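PDB 2Q02: putative cytoplasmic protein from Salmonella typhimurium LT2, which is of uncharacterised function but binds zinc in a xylose isomerase-like TIM barrel and may act as an isomerase. Local coordinates for residues 156-161 / 165-170; 149-154 / 186-191; 67-72 / 193-198; 85-90 / 123-128; 35-40 / 241-246. All coordinates share one frame; numbering follows the deposited sequence.

Contact 1: 156-161 / 165-170; sequences QLIREA and FKVLLD. With ZN (zinc ion), chain E.
Ile-158 points from the helix to Phe-165, just before the strand, and Val-167 within it. Its beta branch lets one residue use two arms. A chi1 of -75° sets CG1 beside the backbone N and CG2 anti to it, and the methyl CG2 sits 3.3 Å from Phe-165 O. The longer branch runs out almost straight (chi2 167°), which carries CD1 out to the strand. There CD1 lies 4.1 Å from Phe-165 CB and reaches the CG2 methyl of Val-167 at the same distance of 4.1 Å, the two branched side chains crossing obliquely. Val-167 suits a strand facing a helix, being short, apolar and beta-branched. Of the Phe-165 side chain, CB is what Ile-158 meets; the ring swings off to meet the ring of Phe-129 and the side chain of Ser-126.

The strand's other end has a different task. Asp-170 holds CG anti to its own backbone nitrogen (chi1 -172°), and its OD2 binds the zinc ion at 2.0 Å. Arg-215 also bonds OD2, whereas OD1 caps the following helix through a weak bond to Phe-172 N. The two oxygens thus divide their work, and the cap probably helps to fix the carboxylate's rotation.

Helix 151-161 and strand 166-170 are the last two elements of a beta-alpha-beta unit that begins with strand 135-138. The helix packs outside the barrel beside helix 115-130, and the strand is hydrogen-bonded to strand 135-138 on one edge and to strand 193-198 on the other.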
# COMPACT_ATOMS: atom_id res chain seq x y z
N GLN A 156 -6.49 16.38 4.82
CA GLN A 156 -7.17 17.42 5.60
C GLN A 156 -7.71 16.87 6.91
O GLN A 156 -7.58 17.50 7.97
CB GLN A 156 -8.30 18.03 4.79
CG GLN A 156 -8.76 19.35 5.34
CD GLN A 156 -10.05 19.82 4.72
OE1 GLN A 156 -10.11 20.17 3.53
NE2 GLN A 156 -11.11 19.82 5.53
N LEU A 157 -8.33 15.70 6.83
CA LEU A 157 -8.92 15.06 8.00
C LEU A 157 -7.85 14.70 9.03
O LEU A 157 -8.05 14.89 10.23
CB LEU A 157 -9.71 13.81 7.57
CG LEU A 157 -10.94 14.07 6.67
CD1 LEU A 157 -11.70 12.81 6.47
CD2 LEU A 157 -11.90 15.16 7.21
N ILE A 158 -6.72 14.18 8.55
CA ILE A 158 -5.56 13.87 9.39
C ILE A 158 -5.08 15.12 10.17
O ILE A 158 -4.83 15.05 11.38
CB ILE A 158 -4.42 13.20 8.54
CG1 ILE A 158 -4.82 11.75 8.23
CG2 ILE A 158 -3.07 13.22 9.24
CD1 ILE A 158 -3.98 11.07 7.18
N ARG A 159 -4.99 16.25 9.47
CA ARG A 159 -4.63 17.51 10.10
C ARG A 159 -5.64 17.94 11.15
O ARG A 159 -5.27 18.40 12.22
CB ARG A 159 -4.49 18.64 9.09
CG ARG A 159 -3.35 18.49 8.10
CD ARG A 159 -3.02 19.79 7.44
NE ARG A 159 -4.12 20.32 6.63
CZ ARG A 159 -4.36 20.00 5.35
NH1 ARG A 159 -3.60 19.13 4.71
NH2 ARG A 159 -5.39 20.56 4.71
N GLU A 160 -6.92 17.79 10.86
CA GLU A 160 -7.96 18.16 11.80
C GLU A 160 -7.92 17.29 13.06
O GLU A 160 -8.18 17.76 14.17
CB GLU A 160 -9.29 18.02 11.10
CG GLU A 160 -10.46 18.56 11.83
CD GLU A 160 -11.70 18.32 11.04
OE1 GLU A 160 -11.67 18.54 9.79
OE2 GLU A 160 -12.70 17.89 11.67
N ALA A 161 -7.56 16.02 12.86
CA ALA A 161 -7.35 15.06 13.94
C ALA A 161 -6.07 15.32 14.77
O ALA A 161 -5.91 14.75 15.86
CB ALA A 161 -7.31 13.65 13.36
N PHE A 165 -0.23 10.54 11.35
CA PHE A 165 -0.47 9.65 10.22
C PHE A 165 -0.21 10.34 8.90
O PHE A 165 -0.22 11.57 8.81
CB PHE A 165 -1.92 9.13 10.19
CG PHE A 165 -2.22 8.05 11.22
CD1 PHE A 165 -1.29 7.67 12.20
CD2 PHE A 165 -3.46 7.43 11.21
CE1 PHE A 165 -1.61 6.69 13.13
CE2 PHE A 165 -3.78 6.44 12.13
CZ PHE A 165 -2.85 6.06 13.09
N LYS A 166 0.06 9.51 7.88
CA LYS A 166 0.27 10.00 6.52
C LYS A 166 -0.63 9.25 5.53
O LYS A 166 -1.20 8.21 5.84
CB LYS A 166 1.73 9.83 6.12
CG LYS A 166 2.69 10.87 6.72
CD LYS A 166 4.13 10.48 6.44
CE LYS A 166 5.07 11.67 6.40
NZ LYS A 166 5.66 12.05 7.71
N VAL A 167 -0.73 9.77 4.33
CA VAL A 167 -1.56 9.17 3.31
C VAL A 167 -0.74 8.20 2.47
O VAL A 167 0.43 8.46 2.15
CB VAL A 167 -2.22 10.27 2.41
CG1 VAL A 167 -2.65 9.72 1.06
CG2 VAL A 167 -3.40 10.89 3.13
N LEU A 168 -1.37 7.07 2.13
CA LEU A 168 -0.82 6.09 1.22
C LEU A 168 -1.47 6.32 -0.16
O LEU A 168 -2.67 6.08 -0.37
CB LEU A 168 -1.12 4.69 1.75
CG LEU A 168 -0.29 3.57 1.15
CD1 LEU A 168 -0.66 2.24 1.85
CD2 LEU A 168 -0.43 3.50 -0.40
N LEU A 169 -0.66 6.81 -1.10
CA LEU A 169 -1.14 7.11 -2.42
C LEU A 169 -1.01 5.85 -3.29
O LEU A 169 0.09 5.37 -3.58
CB LEU A 169 -0.36 8.29 -3.00
CG LEU A 169 -0.97 9.08 -4.16
CD1 LEU A 169 -0.01 10.20 -4.51
CD2 LEU A 169 -1.27 8.23 -5.40
N ASP A 170 -2.13 5.32 -3.72
CA ASP A 170 -2.15 4.15 -4.58
C ASP A 170 -2.59 4.57 -6.00
O ASP A 170 -3.69 5.12 -6.19
CB ASP A 170 -3.11 3.17 -3.94
CG ASP A 170 -3.11 1.86 -4.61
OD1 ASP A 170 -3.28 1.84 -5.84
OD2 ASP A 170 -2.95 0.85 -3.89
ZN ZN E . -2.65 -0.06 -2.19

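Contact 2: 149-154 / 186-191; sequences RSAVWA and SRIDIS
Val-152, in the first turn of helix 151-161, packs against Arg-187 and Ile-188, the residues at which helix 180-187 gives way to a loop. Its two methyls form a fork. CG1 and CG2 both lie 3.9 Å from Arg-187 CB, and CG2 also touches Ile-188 CD1 at 3.8 Å. Arg-187 crosses the valine at about a right angle and offers it aliphatic carbon, while its chain, bent at chi2 and chi3, brings the guanidinium obliquely past CG1; a long side chain of this kind suits an exposed place at the surface, greasy at the root and charged at the end. Ile-188 is the buried partner. A bend at chi2 (78°) folds CD1 back onto the helix start, where it meets Val-152 N at 3.8 Å and Ala-151 CB at 3.9 Å.

Both helices belong to the outer layer of the TIM barrel, and the helix start is held by an N-cap: Ser-150 OG accepts from Trp-153 N at 3.1 Å with a nearly straight bond of 171°. Ala-151 is small enough to touch both Ile-188 and Val-167 of the strand. Beyond the cap, Gln-155 NE2 bonds to Asp-189 O and ties the loop to the next turn of the helix, and Ile-188 packs against Met-236.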
# COMPACT_ATOMS: atom_id res chain seq x y z
N ARG A 149 -12.26 8.70 -0.72
CA ARG A 149 -11.68 8.52 -2.05
C ARG A 149 -10.57 9.50 -2.41
O ARG A 149 -9.70 9.19 -3.24
CB ARG A 149 -12.80 8.70 -3.08
CG ARG A 149 -14.03 7.91 -2.74
CD ARG A 149 -15.11 8.20 -3.74
NE ARG A 149 -14.71 7.83 -5.09
CZ ARG A 149 -15.16 8.40 -6.19
NH1 ARG A 149 -16.02 9.41 -6.13
NH2 ARG A 149 -14.73 7.97 -7.37
N SER A 150 -10.60 10.68 -1.80
CA SER A 150 -9.64 11.75 -2.09
C SER A 150 -8.49 11.70 -1.11
O SER A 150 -8.68 11.73 0.12
CB SER A 150 -10.30 13.13 -2.03
OG SER A 150 -9.32 14.16 -2.10
N ALA A 151 -7.28 11.64 -1.67
CA ALA A 151 -6.06 11.78 -0.89
C ALA A 151 -5.95 13.18 -0.27
O ALA A 151 -5.49 13.32 0.88
CB ALA A 151 -4.84 11.46 -1.75
N VAL A 152 -6.37 14.20 -1.02
CA VAL A 152 -6.35 15.59 -0.54
C VAL A 152 -7.22 15.74 0.72
O VAL A 152 -6.78 16.30 1.72
CB VAL A 152 -6.85 16.55 -1.65
CG1 VAL A 152 -7.27 17.91 -1.07
CG2 VAL A 152 -5.80 16.72 -2.73
N TRP A 153 -8.44 15.24 0.63
CA TRP A 153 -9.42 15.31 1.72
C TRP A 153 -8.95 14.45 2.90
O TRP A 153 -9.10 14.85 4.05
CB TRP A 153 -10.79 14.86 1.20
CG TRP A 153 -11.92 14.85 2.16
CD1 TRP A 153 -12.63 13.77 2.56
CD2 TRP A 153 -12.50 15.99 2.82
NE1 TRP A 153 -13.62 14.15 3.44
CE2 TRP A 153 -13.57 15.51 3.61
CE3 TRP A 153 -12.24 17.37 2.81
CZ2 TRP A 153 -14.37 16.35 4.40
CZ3 TRP A 153 -13.05 18.22 3.61
CH2 TRP A 153 -14.10 17.70 4.39
N ALA A 154 -8.35 13.29 2.61
CA ALA A 154 -7.76 12.45 3.64
C ALA A 154 -6.66 13.19 4.42
O ALA A 154 -6.57 13.08 5.64
CB ALA A 154 -7.21 11.16 3.03
N SER A 186 -2.26 21.26 -6.94
CA SER A 186 -2.27 22.47 -6.10
C SER A 186 -2.57 22.18 -4.62
O SER A 186 -2.14 22.92 -3.75
CB SER A 186 -3.27 23.49 -6.65
OG SER A 186 -4.52 22.90 -6.96
N ARG A 187 -3.29 21.09 -4.36
CA ARG A 187 -3.87 20.86 -3.04
C ARG A 187 -3.21 19.74 -2.25
O ARG A 187 -3.38 19.68 -1.03
CB ARG A 187 -5.36 20.57 -3.17
CG ARG A 187 -6.12 21.60 -4.01
CD ARG A 187 -7.48 21.90 -3.41
NE ARG A 187 -7.32 22.72 -2.20
CZ ARG A 187 -8.06 22.64 -1.09
NH1 ARG A 187 -9.06 21.75 -0.99
NH2 ARG A 187 -7.79 23.44 -0.07
N ILE A 188 -2.47 18.87 -2.92
CA ILE A 188 -1.82 17.75 -2.23
C ILE A 188 -0.52 18.17 -1.55
O ILE A 188 0.26 18.94 -2.09
CB ILE A 188 -1.53 16.54 -3.17
CG1 ILE A 188 -1.37 15.25 -2.35
CG2 ILE A 188 -0.29 16.79 -4.06
CD1 ILE A 188 -2.69 14.66 -1.90
N ASP A 189 -0.31 17.63 -0.35
CA ASP A 189 0.94 17.83 0.36
C ASP A 189 1.84 16.59 0.20
O ASP A 189 1.56 15.53 0.77
CB ASP A 189 0.67 18.11 1.83
CG ASP A 189 1.73 18.95 2.45
OD1 ASP A 189 2.88 18.93 1.92
OD2 ASP A 189 1.42 19.63 3.46
N ILE A 190 2.89 16.74 -0.60
CA ILE A 190 3.80 15.65 -0.96
C ILE A 190 4.52 15.09 0.25
O ILE A 190 4.76 13.88 0.35
CB ILE A 190 4.85 16.12 -1.98
CG1 ILE A 190 4.21 16.22 -3.36
CG2 ILE A 190 6.11 15.21 -1.99
CD1 ILE A 190 3.68 14.88 -3.96
N SER A 191 4.86 15.98 1.17
CA SER A 191 5.56 15.61 2.38
C SER A 191 4.70 14.72 3.30
O SER A 191 5.25 14.01 4.13
CB SER A 191 6.01 16.87 3.13
OG SER A 191 4.94 17.41 3.90

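Contact 3: 67-72 / 193-198; sequences IVTINA and IGLVHL. With ZN (zinc ion), chain E.
Thr-69 and Asn-71 face Leu-195 and His-197 across the barrel interior from two strands too far apart for backbone pairing, the CA atoms of Thr-69 and Leu-195 being 9.4 Å apart. Thr-69 CG2 and Leu-195 CD2 meet tip to tip at 3.7 Å. The threonine torsion (chi1 85°) turns the methyl to the leucine and OG1 to Glu-37, so this one residue serves both an apolar and a polar neighbour.

Strands 66-73 and 193-198 are the third and seventh of the eight-stranded TIM barrel, and their inward residues fill its core and line its metal site. His-197 ND1 binds the zinc ion at 2.1 Å, alongside Glu-139, Asp-170 and Glu-245. Asn-71 OD1 approaches the edge of the imidazole, in its plane, and lies 3.6 Å from CE1; amide and ring are turned 34° apart. A single oxygen, Glu-37 OE2, is hydrogen-bonded to Thr-69 OG1, Asn-71 ND2 and His-197 NE2 together. Glu-37 is thus a second-shell residue: it probably fixes the rotation of the metal-binding ring, may strengthen it as a zinc ligand, and helps to orient the asparagine amide beside it. Just beyond Asn-71 the chain takes a cis peptide bond into Ala-72.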
# COMPACT_ATOMS: atom_id res chain seq x y z
N ILE A 67 10.80 -4.60 6.69
CA ILE A 67 9.37 -4.76 6.48
C ILE A 67 8.75 -3.39 6.69
O ILE A 67 8.68 -2.91 7.81
CB ILE A 67 8.77 -5.79 7.45
CG1 ILE A 67 9.41 -7.17 7.21
CG2 ILE A 67 7.23 -5.83 7.31
CD1 ILE A 67 9.11 -8.19 8.27
N VAL A 68 8.31 -2.75 5.62
CA VAL A 68 7.89 -1.35 5.68
C VAL A 68 6.48 -1.22 6.20
O VAL A 68 6.22 -0.38 7.05
CB VAL A 68 7.98 -0.64 4.30
CG1 VAL A 68 7.50 0.79 4.41
CG2 VAL A 68 9.43 -0.71 3.71
N THR A 69 5.55 -2.03 5.69
CA THR A 69 4.20 -2.00 6.25
C THR A 69 3.59 -3.37 6.39
O THR A 69 4.09 -4.35 5.84
CB THR A 69 3.17 -1.16 5.41
OG1 THR A 69 2.62 -1.97 4.36
CG2 THR A 69 3.80 0.08 4.82
N ILE A 70 2.48 -3.39 7.12
CA ILE A 70 1.50 -4.45 7.05
C ILE A 70 0.21 -3.91 6.46
O ILE A 70 -0.24 -2.82 6.79
CB ILE A 70 1.30 -5.08 8.44
CG1 ILE A 70 2.58 -5.84 8.81
CG2 ILE A 70 0.08 -6.00 8.44
CD1 ILE A 70 2.59 -6.38 10.20
N ASN A 71 -0.36 -4.67 5.53
CA ASN A 71 -1.68 -4.40 4.95
C ASN A 71 -2.65 -5.47 5.44
O ASN A 71 -2.37 -6.65 5.20
CB ASN A 71 -1.65 -4.53 3.42
CG ASN A 71 -0.85 -3.45 2.74
OD1 ASN A 71 -1.44 -2.51 2.20
ND2 ASN A 71 0.50 -3.57 2.76
N ALA A 72 -3.78 -5.13 6.07
CA ALA A 72 -4.23 -3.75 6.36
C ALA A 72 -5.40 -3.87 7.31
O ALA A 72 -5.98 -4.95 7.41
CB ALA A 72 -4.67 -3.02 5.10
N ILE A 193 2.59 12.39 2.21
CA ILE A 193 2.35 11.13 1.52
C ILE A 193 3.43 10.19 2.05
O ILE A 193 4.63 10.41 1.81
CB ILE A 193 2.51 11.30 -0.03
CG1 ILE A 193 1.33 12.07 -0.60
CG2 ILE A 193 2.60 9.94 -0.74
CD1 ILE A 193 1.57 12.53 -2.03
N GLY A 194 3.02 9.13 2.74
CA GLY A 194 3.98 8.25 3.42
C GLY A 194 4.47 7.07 2.60
O GLY A 194 5.51 6.48 2.91
N LEU A 195 3.70 6.71 1.58
CA LEU A 195 4.05 5.60 0.72
C LEU A 195 3.25 5.68 -0.56
O LEU A 195 2.19 6.30 -0.59
CB LEU A 195 3.74 4.30 1.43
CG LEU A 195 4.00 2.99 0.73
CD1 LEU A 195 5.45 2.83 0.50
CD2 LEU A 195 3.47 1.84 1.59
N VAL A 196 3.78 5.08 -1.63
CA VAL A 196 3.06 5.00 -2.90
C VAL A 196 2.98 3.54 -3.34
O VAL A 196 3.97 2.81 -3.26
CB VAL A 196 3.71 5.86 -4.01
CG1 VAL A 196 2.97 5.69 -5.31
CG2 VAL A 196 3.73 7.35 -3.60
N HIS A 197 1.77 3.13 -3.76
CA HIS A 197 1.50 1.80 -4.26
C HIS A 197 1.30 1.88 -5.78
O HIS A 197 0.44 2.64 -6.27
CB HIS A 197 0.23 1.20 -3.63
CG HIS A 197 0.44 0.55 -2.30
ND1 HIS A 197 -0.60 0.01 -1.58
CD2 HIS A 197 1.56 0.36 -1.56
CE1 HIS A 197 -0.13 -0.49 -0.45
NE2 HIS A 197 1.17 -0.29 -0.41
N LEU A 198 2.10 1.10 -6.52
CA LEU A 198 2.11 1.09 -7.96
C LEU A 198 1.59 -0.27 -8.43
O LEU A 198 1.82 -1.32 -7.79
CB LEU A 198 3.52 1.32 -8.52
CG LEU A 198 4.32 2.57 -8.15
CD1 LEU A 198 5.76 2.49 -8.72
CD2 LEU A 198 3.63 3.83 -8.62
ZN ZN E . -2.65 -0.06 -2.19

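Contact 4: 85-90 / 123-128; sequences KKTEGL and KRLSDL. With ZN (zinc ion), chain F.
In the helical layer around the TIM barrel, Thr-87 and Glu-88 of helix 81-97 meet Leu-125 and Leu-128 of the neighbouring helix 115-130. The axes of the two segments run in the same general direction, crossing at -33°, and stay 11.9 Å apart at their closest, so the gap is bridged by side-chain ends. Threonine suits position 87 because it offers a methyl to the leucine and a hydroxyl to its own helix. Its CG2 lies anti to the backbone N and points the methyl at Leu-125 CD2, 4.1 Å away, the two side chains crossing at about a right angle. OG1 is hydrogen-bonded to Val-83 O; a buried polar group is thereby satisfied. One turn along, Leu-128 CD2 touches the aliphatic part of Glu-88 at CG (4.2 Å) and stands 4.4 Å from Thr-87 CG2. The glutamate needs only its CG here; its OE2 is 6.5 Å from Arg-124 NH2, a distance at which opposite charges may attract but do not touch. That arginine has its salt bridge with Glu-81.

On another side of helix 115-130, Asp-127 OD2 binds a second zinc ion at 2.1 Å, remote from the ion in the barrel. Leu-125 packs inward on Leu-104 and Thr-87 on Val-73, both in barrel strands. Neighbouring helices that run in roughly the same direction, with apolar side chains between them, some of which, like Leu-125, also reach the strands, are typical of the beta/alpha barrel.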
# COMPACT_ATOMS: atom_id res chain seq x y z
N LYS A 85 -10.25 -4.75 18.26
CA LYS A 85 -9.53 -6.02 18.50
C LYS A 85 -8.76 -6.44 17.26
O LYS A 85 -7.60 -6.81 17.34
CB LYS A 85 -10.48 -7.15 18.90
CG LYS A 85 -10.73 -7.28 20.42
N LYS A 86 -9.41 -6.38 16.11
CA LYS A 86 -8.78 -6.76 14.85
C LYS A 86 -7.55 -5.89 14.57
O LYS A 86 -6.57 -6.38 14.01
CB LYS A 86 -9.79 -6.65 13.69
CG LYS A 86 -9.46 -7.41 12.41
CD LYS A 86 -10.53 -7.19 11.31
N THR A 87 -7.60 -4.61 14.97
CA THR A 87 -6.47 -3.69 14.80
C THR A 87 -5.37 -3.94 15.82
O THR A 87 -4.19 -3.98 15.45
CB THR A 87 -6.87 -2.20 14.87
OG1 THR A 87 -7.86 -1.91 13.89
CG2 THR A 87 -5.65 -1.31 14.60
N GLU A 88 -5.73 -4.11 17.09
CA GLU A 88 -4.76 -4.49 18.12
C GLU A 88 -3.96 -5.76 17.73
O GLU A 88 -2.74 -5.87 17.99
CB GLU A 88 -5.47 -4.71 19.46
CG GLU A 88 -6.12 -3.44 20.08
CD GLU A 88 -6.86 -3.71 21.40
OE1 GLU A 88 -7.28 -4.87 21.60
OE2 GLU A 88 -7.01 -2.77 22.22
N GLY A 89 -4.64 -6.73 17.14
CA GLY A 89 -4.00 -7.95 16.66
C GLY A 89 -2.98 -7.65 15.59
O GLY A 89 -1.91 -8.22 15.59
N LEU A 90 -3.33 -6.74 14.69
CA LEU A 90 -2.44 -6.33 13.61
C LEU A 90 -1.30 -5.41 14.08
O LEU A 90 -0.21 -5.43 13.49
CB LEU A 90 -3.22 -5.66 12.48
CG LEU A 90 -4.01 -6.60 11.57
CD1 LEU A 90 -5.09 -5.83 10.77
CD2 LEU A 90 -3.08 -7.37 10.63
N LYS A 123 -8.18 10.04 15.34
CA LYS A 123 -7.70 10.43 16.68
C LYS A 123 -7.48 9.22 17.57
O LYS A 123 -6.43 9.08 18.18
CB LYS A 123 -8.68 11.40 17.39
CG LYS A 123 -8.65 12.85 16.88
CD LYS A 123 -9.71 13.72 17.60
CE LYS A 123 -9.60 15.23 17.25
NZ LYS A 123 -10.88 16.01 17.40
N ARG A 124 -8.51 8.37 17.66
CA ARG A 124 -8.46 7.17 18.50
C ARG A 124 -7.37 6.20 18.05
O ARG A 124 -6.64 5.63 18.87
CB ARG A 124 -9.81 6.44 18.46
CG ARG A 124 -9.79 5.14 19.30
CD ARG A 124 -11.17 4.56 19.58
NE ARG A 124 -11.07 3.48 20.56
CZ ARG A 124 -12.00 2.55 20.77
NH1 ARG A 124 -13.12 2.50 20.04
NH2 ARG A 124 -11.79 1.62 21.71
N LEU A 125 -7.28 5.99 16.74
CA LEU A 125 -6.26 5.11 16.20
C LEU A 125 -4.87 5.70 16.34
O LEU A 125 -3.92 4.95 16.46
CB LEU A 125 -6.53 4.77 14.72
CG LEU A 125 -7.71 3.83 14.44
CD1 LEU A 125 -8.14 3.91 12.99
CD2 LEU A 125 -7.39 2.40 14.80
N SER A 126 -4.73 7.02 16.30
CA SER A 126 -3.41 7.63 16.47
C SER A 126 -2.87 7.36 17.88
O SER A 126 -1.73 6.91 18.06
CB SER A 126 -3.44 9.12 16.14
OG SER A 126 -3.61 9.27 14.74
N ASP A 127 -3.73 7.59 18.87
CA ASP A 127 -3.42 7.25 20.26
C ASP A 127 -3.07 5.77 20.44
O ASP A 127 -2.10 5.42 21.11
CB ASP A 127 -4.60 7.60 21.15
CG ASP A 127 -4.82 9.07 21.25
OD1 ASP A 127 -3.94 9.79 20.74
OD2 ASP A 127 -5.85 9.50 21.84
N LEU A 128 -3.88 4.90 19.85
CA LEU A 128 -3.66 3.45 19.96
C LEU A 128 -2.35 2.97 19.31
O LEU A 128 -1.63 2.15 19.87
CB LEU A 128 -4.85 2.70 19.32
CG LEU A 128 -4.79 1.17 19.42
CD1 LEU A 128 -4.91 0.72 20.88
CD2 LEU A 128 -5.83 0.51 18.57
ZN ZN F . -6.47 11.47 21.61

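Contact 5: 35-40 / 241-246; sequences KVELRN and IYAFEP. With ZN (zinc ion), chain E.
A bend at chi3 (55°) lifts the guanidinium of Arg-39 from its strand, and Glu-245, with CG anti to the backbone N and the chain extended beyond, reaches across to it. The two join in a salt bridge, Arg-39 NH1 to Glu-245 OE2 at 2.9 Å, with an angle of 150° at the hydrogen. The carboxylate comes to the guanidinium's edge, near its plane, and uses the anti lone pair of OE2; the two planes stand 53° apart. Glu-245 OE1 binds the zinc ion at 2.1 Å, whereas OE2 stays 3.4 Å from the metal. A two-oxygen acid suits this double duty, and Arg-39, as a second-shell residue, probably helps to position a zinc ligand. Asp-41, in a salt bridge with Arg-39 NE, probably steadies the arginine in turn.

Two residues earlier along the strands Ala-243 CB is met by Glu-37 OE1 at 3.3 Å, where the small methyl accommodates a carboxylate whose OE2 is bonded by Thr-69 OG1. Glu-37 OE1 is 5.5 Å from Glu-245 OE2, a pair of nearby like charges. Toward the N-terminal ends of both segments the stem of Lys-35 crosses Ile-241, its CE 3.6 Å from CD1, while NZ bonds to Thr-7 O.

Strand 35-39 is second in the barrel and strand 242-244 eighth; strand 9-12 stands between them in the sheet, with Cys-10 touching Lys-35, Ile-241 and Ala-243. From strand 66-73 Asn-71 touches Arg-39 and Glu-245, and from strand 193-198 Leu-195 touches Glu-37 and Ile-241.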
# COMPACT_ATOMS: atom_id res chain seq x y z
N LYS A 35 13.35 -3.75 0.75
CA LYS A 35 12.06 -3.38 1.33
C LYS A 35 10.95 -4.31 0.89
O LYS A 35 10.88 -4.67 -0.29
CB LYS A 35 11.70 -1.94 0.95
CG LYS A 35 12.63 -0.90 1.60
CD LYS A 35 12.42 0.53 1.10
CE LYS A 35 13.23 1.51 1.93
NZ LYS A 35 14.61 1.10 1.78
N VAL A 36 10.10 -4.70 1.84
CA VAL A 36 8.87 -5.45 1.55
C VAL A 36 7.71 -4.97 2.37
O VAL A 36 7.88 -4.20 3.31
CB VAL A 36 9.00 -6.98 1.85
CG1 VAL A 36 10.02 -7.62 0.94
CG2 VAL A 36 9.36 -7.22 3.33
N GLU A 37 6.53 -5.46 2.03
CA GLU A 37 5.32 -5.31 2.82
C GLU A 37 4.75 -6.69 3.05
O GLU A 37 4.68 -7.50 2.12
CB GLU A 37 4.27 -4.48 2.06
CG GLU A 37 4.64 -3.03 1.79
CD GLU A 37 3.50 -2.28 1.12
OE1 GLU A 37 3.46 -2.31 -0.15
OE2 GLU A 37 2.64 -1.71 1.85
N LEU A 38 4.31 -6.96 4.27
CA LEU A 38 3.55 -8.17 4.57
C LEU A 38 2.05 -7.86 4.58
O LEU A 38 1.65 -6.71 4.45
CB LEU A 38 4.02 -8.81 5.89
CG LEU A 38 5.44 -9.42 5.90
CD1 LEU A 38 5.76 -10.01 7.25
CD2 LEU A 38 5.62 -10.48 4.82
N ARG A 39 1.22 -8.90 4.72
CA ARG A 39 -0.22 -8.75 4.58
C ARG A 39 -1.05 -9.82 5.34
O ARG A 39 -0.66 -11.00 5.43
CB ARG A 39 -0.62 -8.84 3.09
CG ARG A 39 0.26 -8.09 2.08
CD ARG A 39 -0.33 -8.30 0.68
NE ARG A 39 -1.73 -7.89 0.69
CZ ARG A 39 -2.17 -6.67 0.39
NH1 ARG A 39 -1.36 -5.71 -0.02
NH2 ARG A 39 -3.46 -6.42 0.47
N ASN A 40 -2.22 -9.42 5.83
CA ASN A 40 -3.11 -10.37 6.53
C ASN A 40 -4.14 -11.05 5.62
O ASN A 40 -4.99 -11.81 6.10
CB ASN A 40 -3.82 -9.70 7.72
CG ASN A 40 -4.91 -8.76 7.28
OD1 ASN A 40 -4.93 -8.32 6.12
ND2 ASN A 40 -5.82 -8.42 8.19
N ILE A 241 8.96 6.00 -0.69
CA ILE A 241 9.06 4.65 -1.22
C ILE A 241 7.97 4.37 -2.27
O ILE A 241 6.79 4.77 -2.13
CB ILE A 241 8.96 3.61 -0.06
CG1 ILE A 241 10.15 3.79 0.91
CG2 ILE A 241 8.90 2.19 -0.60
CD1 ILE A 241 10.03 3.02 2.22
N TYR A 242 8.38 3.69 -3.34
CA TYR A 242 7.47 3.13 -4.31
C TYR A 242 7.44 1.62 -4.09
O TYR A 242 8.47 0.94 -4.14
CB TYR A 242 7.95 3.45 -5.73
CG TYR A 242 7.90 4.92 -6.11
CD1 TYR A 242 6.68 5.54 -6.39
CD2 TYR A 242 9.07 5.70 -6.21
CE1 TYR A 242 6.61 6.86 -6.74
CE2 TYR A 242 9.01 7.05 -6.57
CZ TYR A 242 7.76 7.62 -6.82
OH TYR A 242 7.65 8.93 -7.18
N ALA A 243 6.23 1.11 -3.84
CA ALA A 243 5.99 -0.30 -3.57
C ALA A 243 5.07 -0.83 -4.62
O ALA A 243 4.05 -0.22 -4.89
CB ALA A 243 5.34 -0.48 -2.19
N PHE A 244 5.43 -1.98 -5.20
CA PHE A 244 4.66 -2.63 -6.25
C PHE A 244 3.60 -3.53 -5.61
O PHE A 244 3.95 -4.40 -4.80
CB PHE A 244 5.58 -3.43 -7.18
CG PHE A 244 6.43 -2.55 -8.07
CD1 PHE A 244 5.86 -1.87 -9.14
CD2 PHE A 244 7.79 -2.39 -7.83
CE1 PHE A 244 6.64 -1.04 -9.96
CE2 PHE A 244 8.59 -1.58 -8.66
CZ PHE A 244 8.01 -0.90 -9.72
N GLU A 245 2.32 -3.30 -5.95
CA GLU A 245 1.18 -3.99 -5.32
C GLU A 245 0.14 -4.45 -6.37
O GLU A 245 -0.95 -3.90 -6.47
CB GLU A 245 0.53 -3.11 -4.22
CG GLU A 245 -0.57 -3.83 -3.41
CD GLU A 245 -1.47 -2.89 -2.60
OE1 GLU A 245 -1.84 -1.81 -3.11
OE2 GLU A 245 -1.84 -3.23 -1.46
N PRO A 246 0.47 -5.46 -7.16
CA PRO A 246 -0.54 -6.10 -7.98
C PRO A 246 -1.49 -7.01 -7.17
O PRO A 246 -1.14 -7.47 -6.09
CB PRO A 246 0.30 -6.92 -8.96
CG PRO A 246 1.48 -7.28 -8.19
CD PRO A 246 1.79 -6.08 -7.36
ZN ZN E . -2.65 -0.06 -2.19

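Contacts 3 and 5 form the heart of the barrel, their centres about 6 Å apart, and bring together strands two, three, seven and eight of the closed sheet. Contact 1, its centre about 13 Å from that of contact 3, ties strand 166-170 to its helix; contacts 1, 3 and 5 all share one zinc ion. Contact 2 shares helix 151-161 with contact 1, centres about 8 Å apart, whereas contact 4 joins two earlier helices, its centre about 17 Å from that of contact 3. Along the chain, contact 5 spans contact 3, which spans contact 4 and then contact 2, with contact 1 inside the last. Residues distant in sequence thus gather round the metal, within a wrapping of helices.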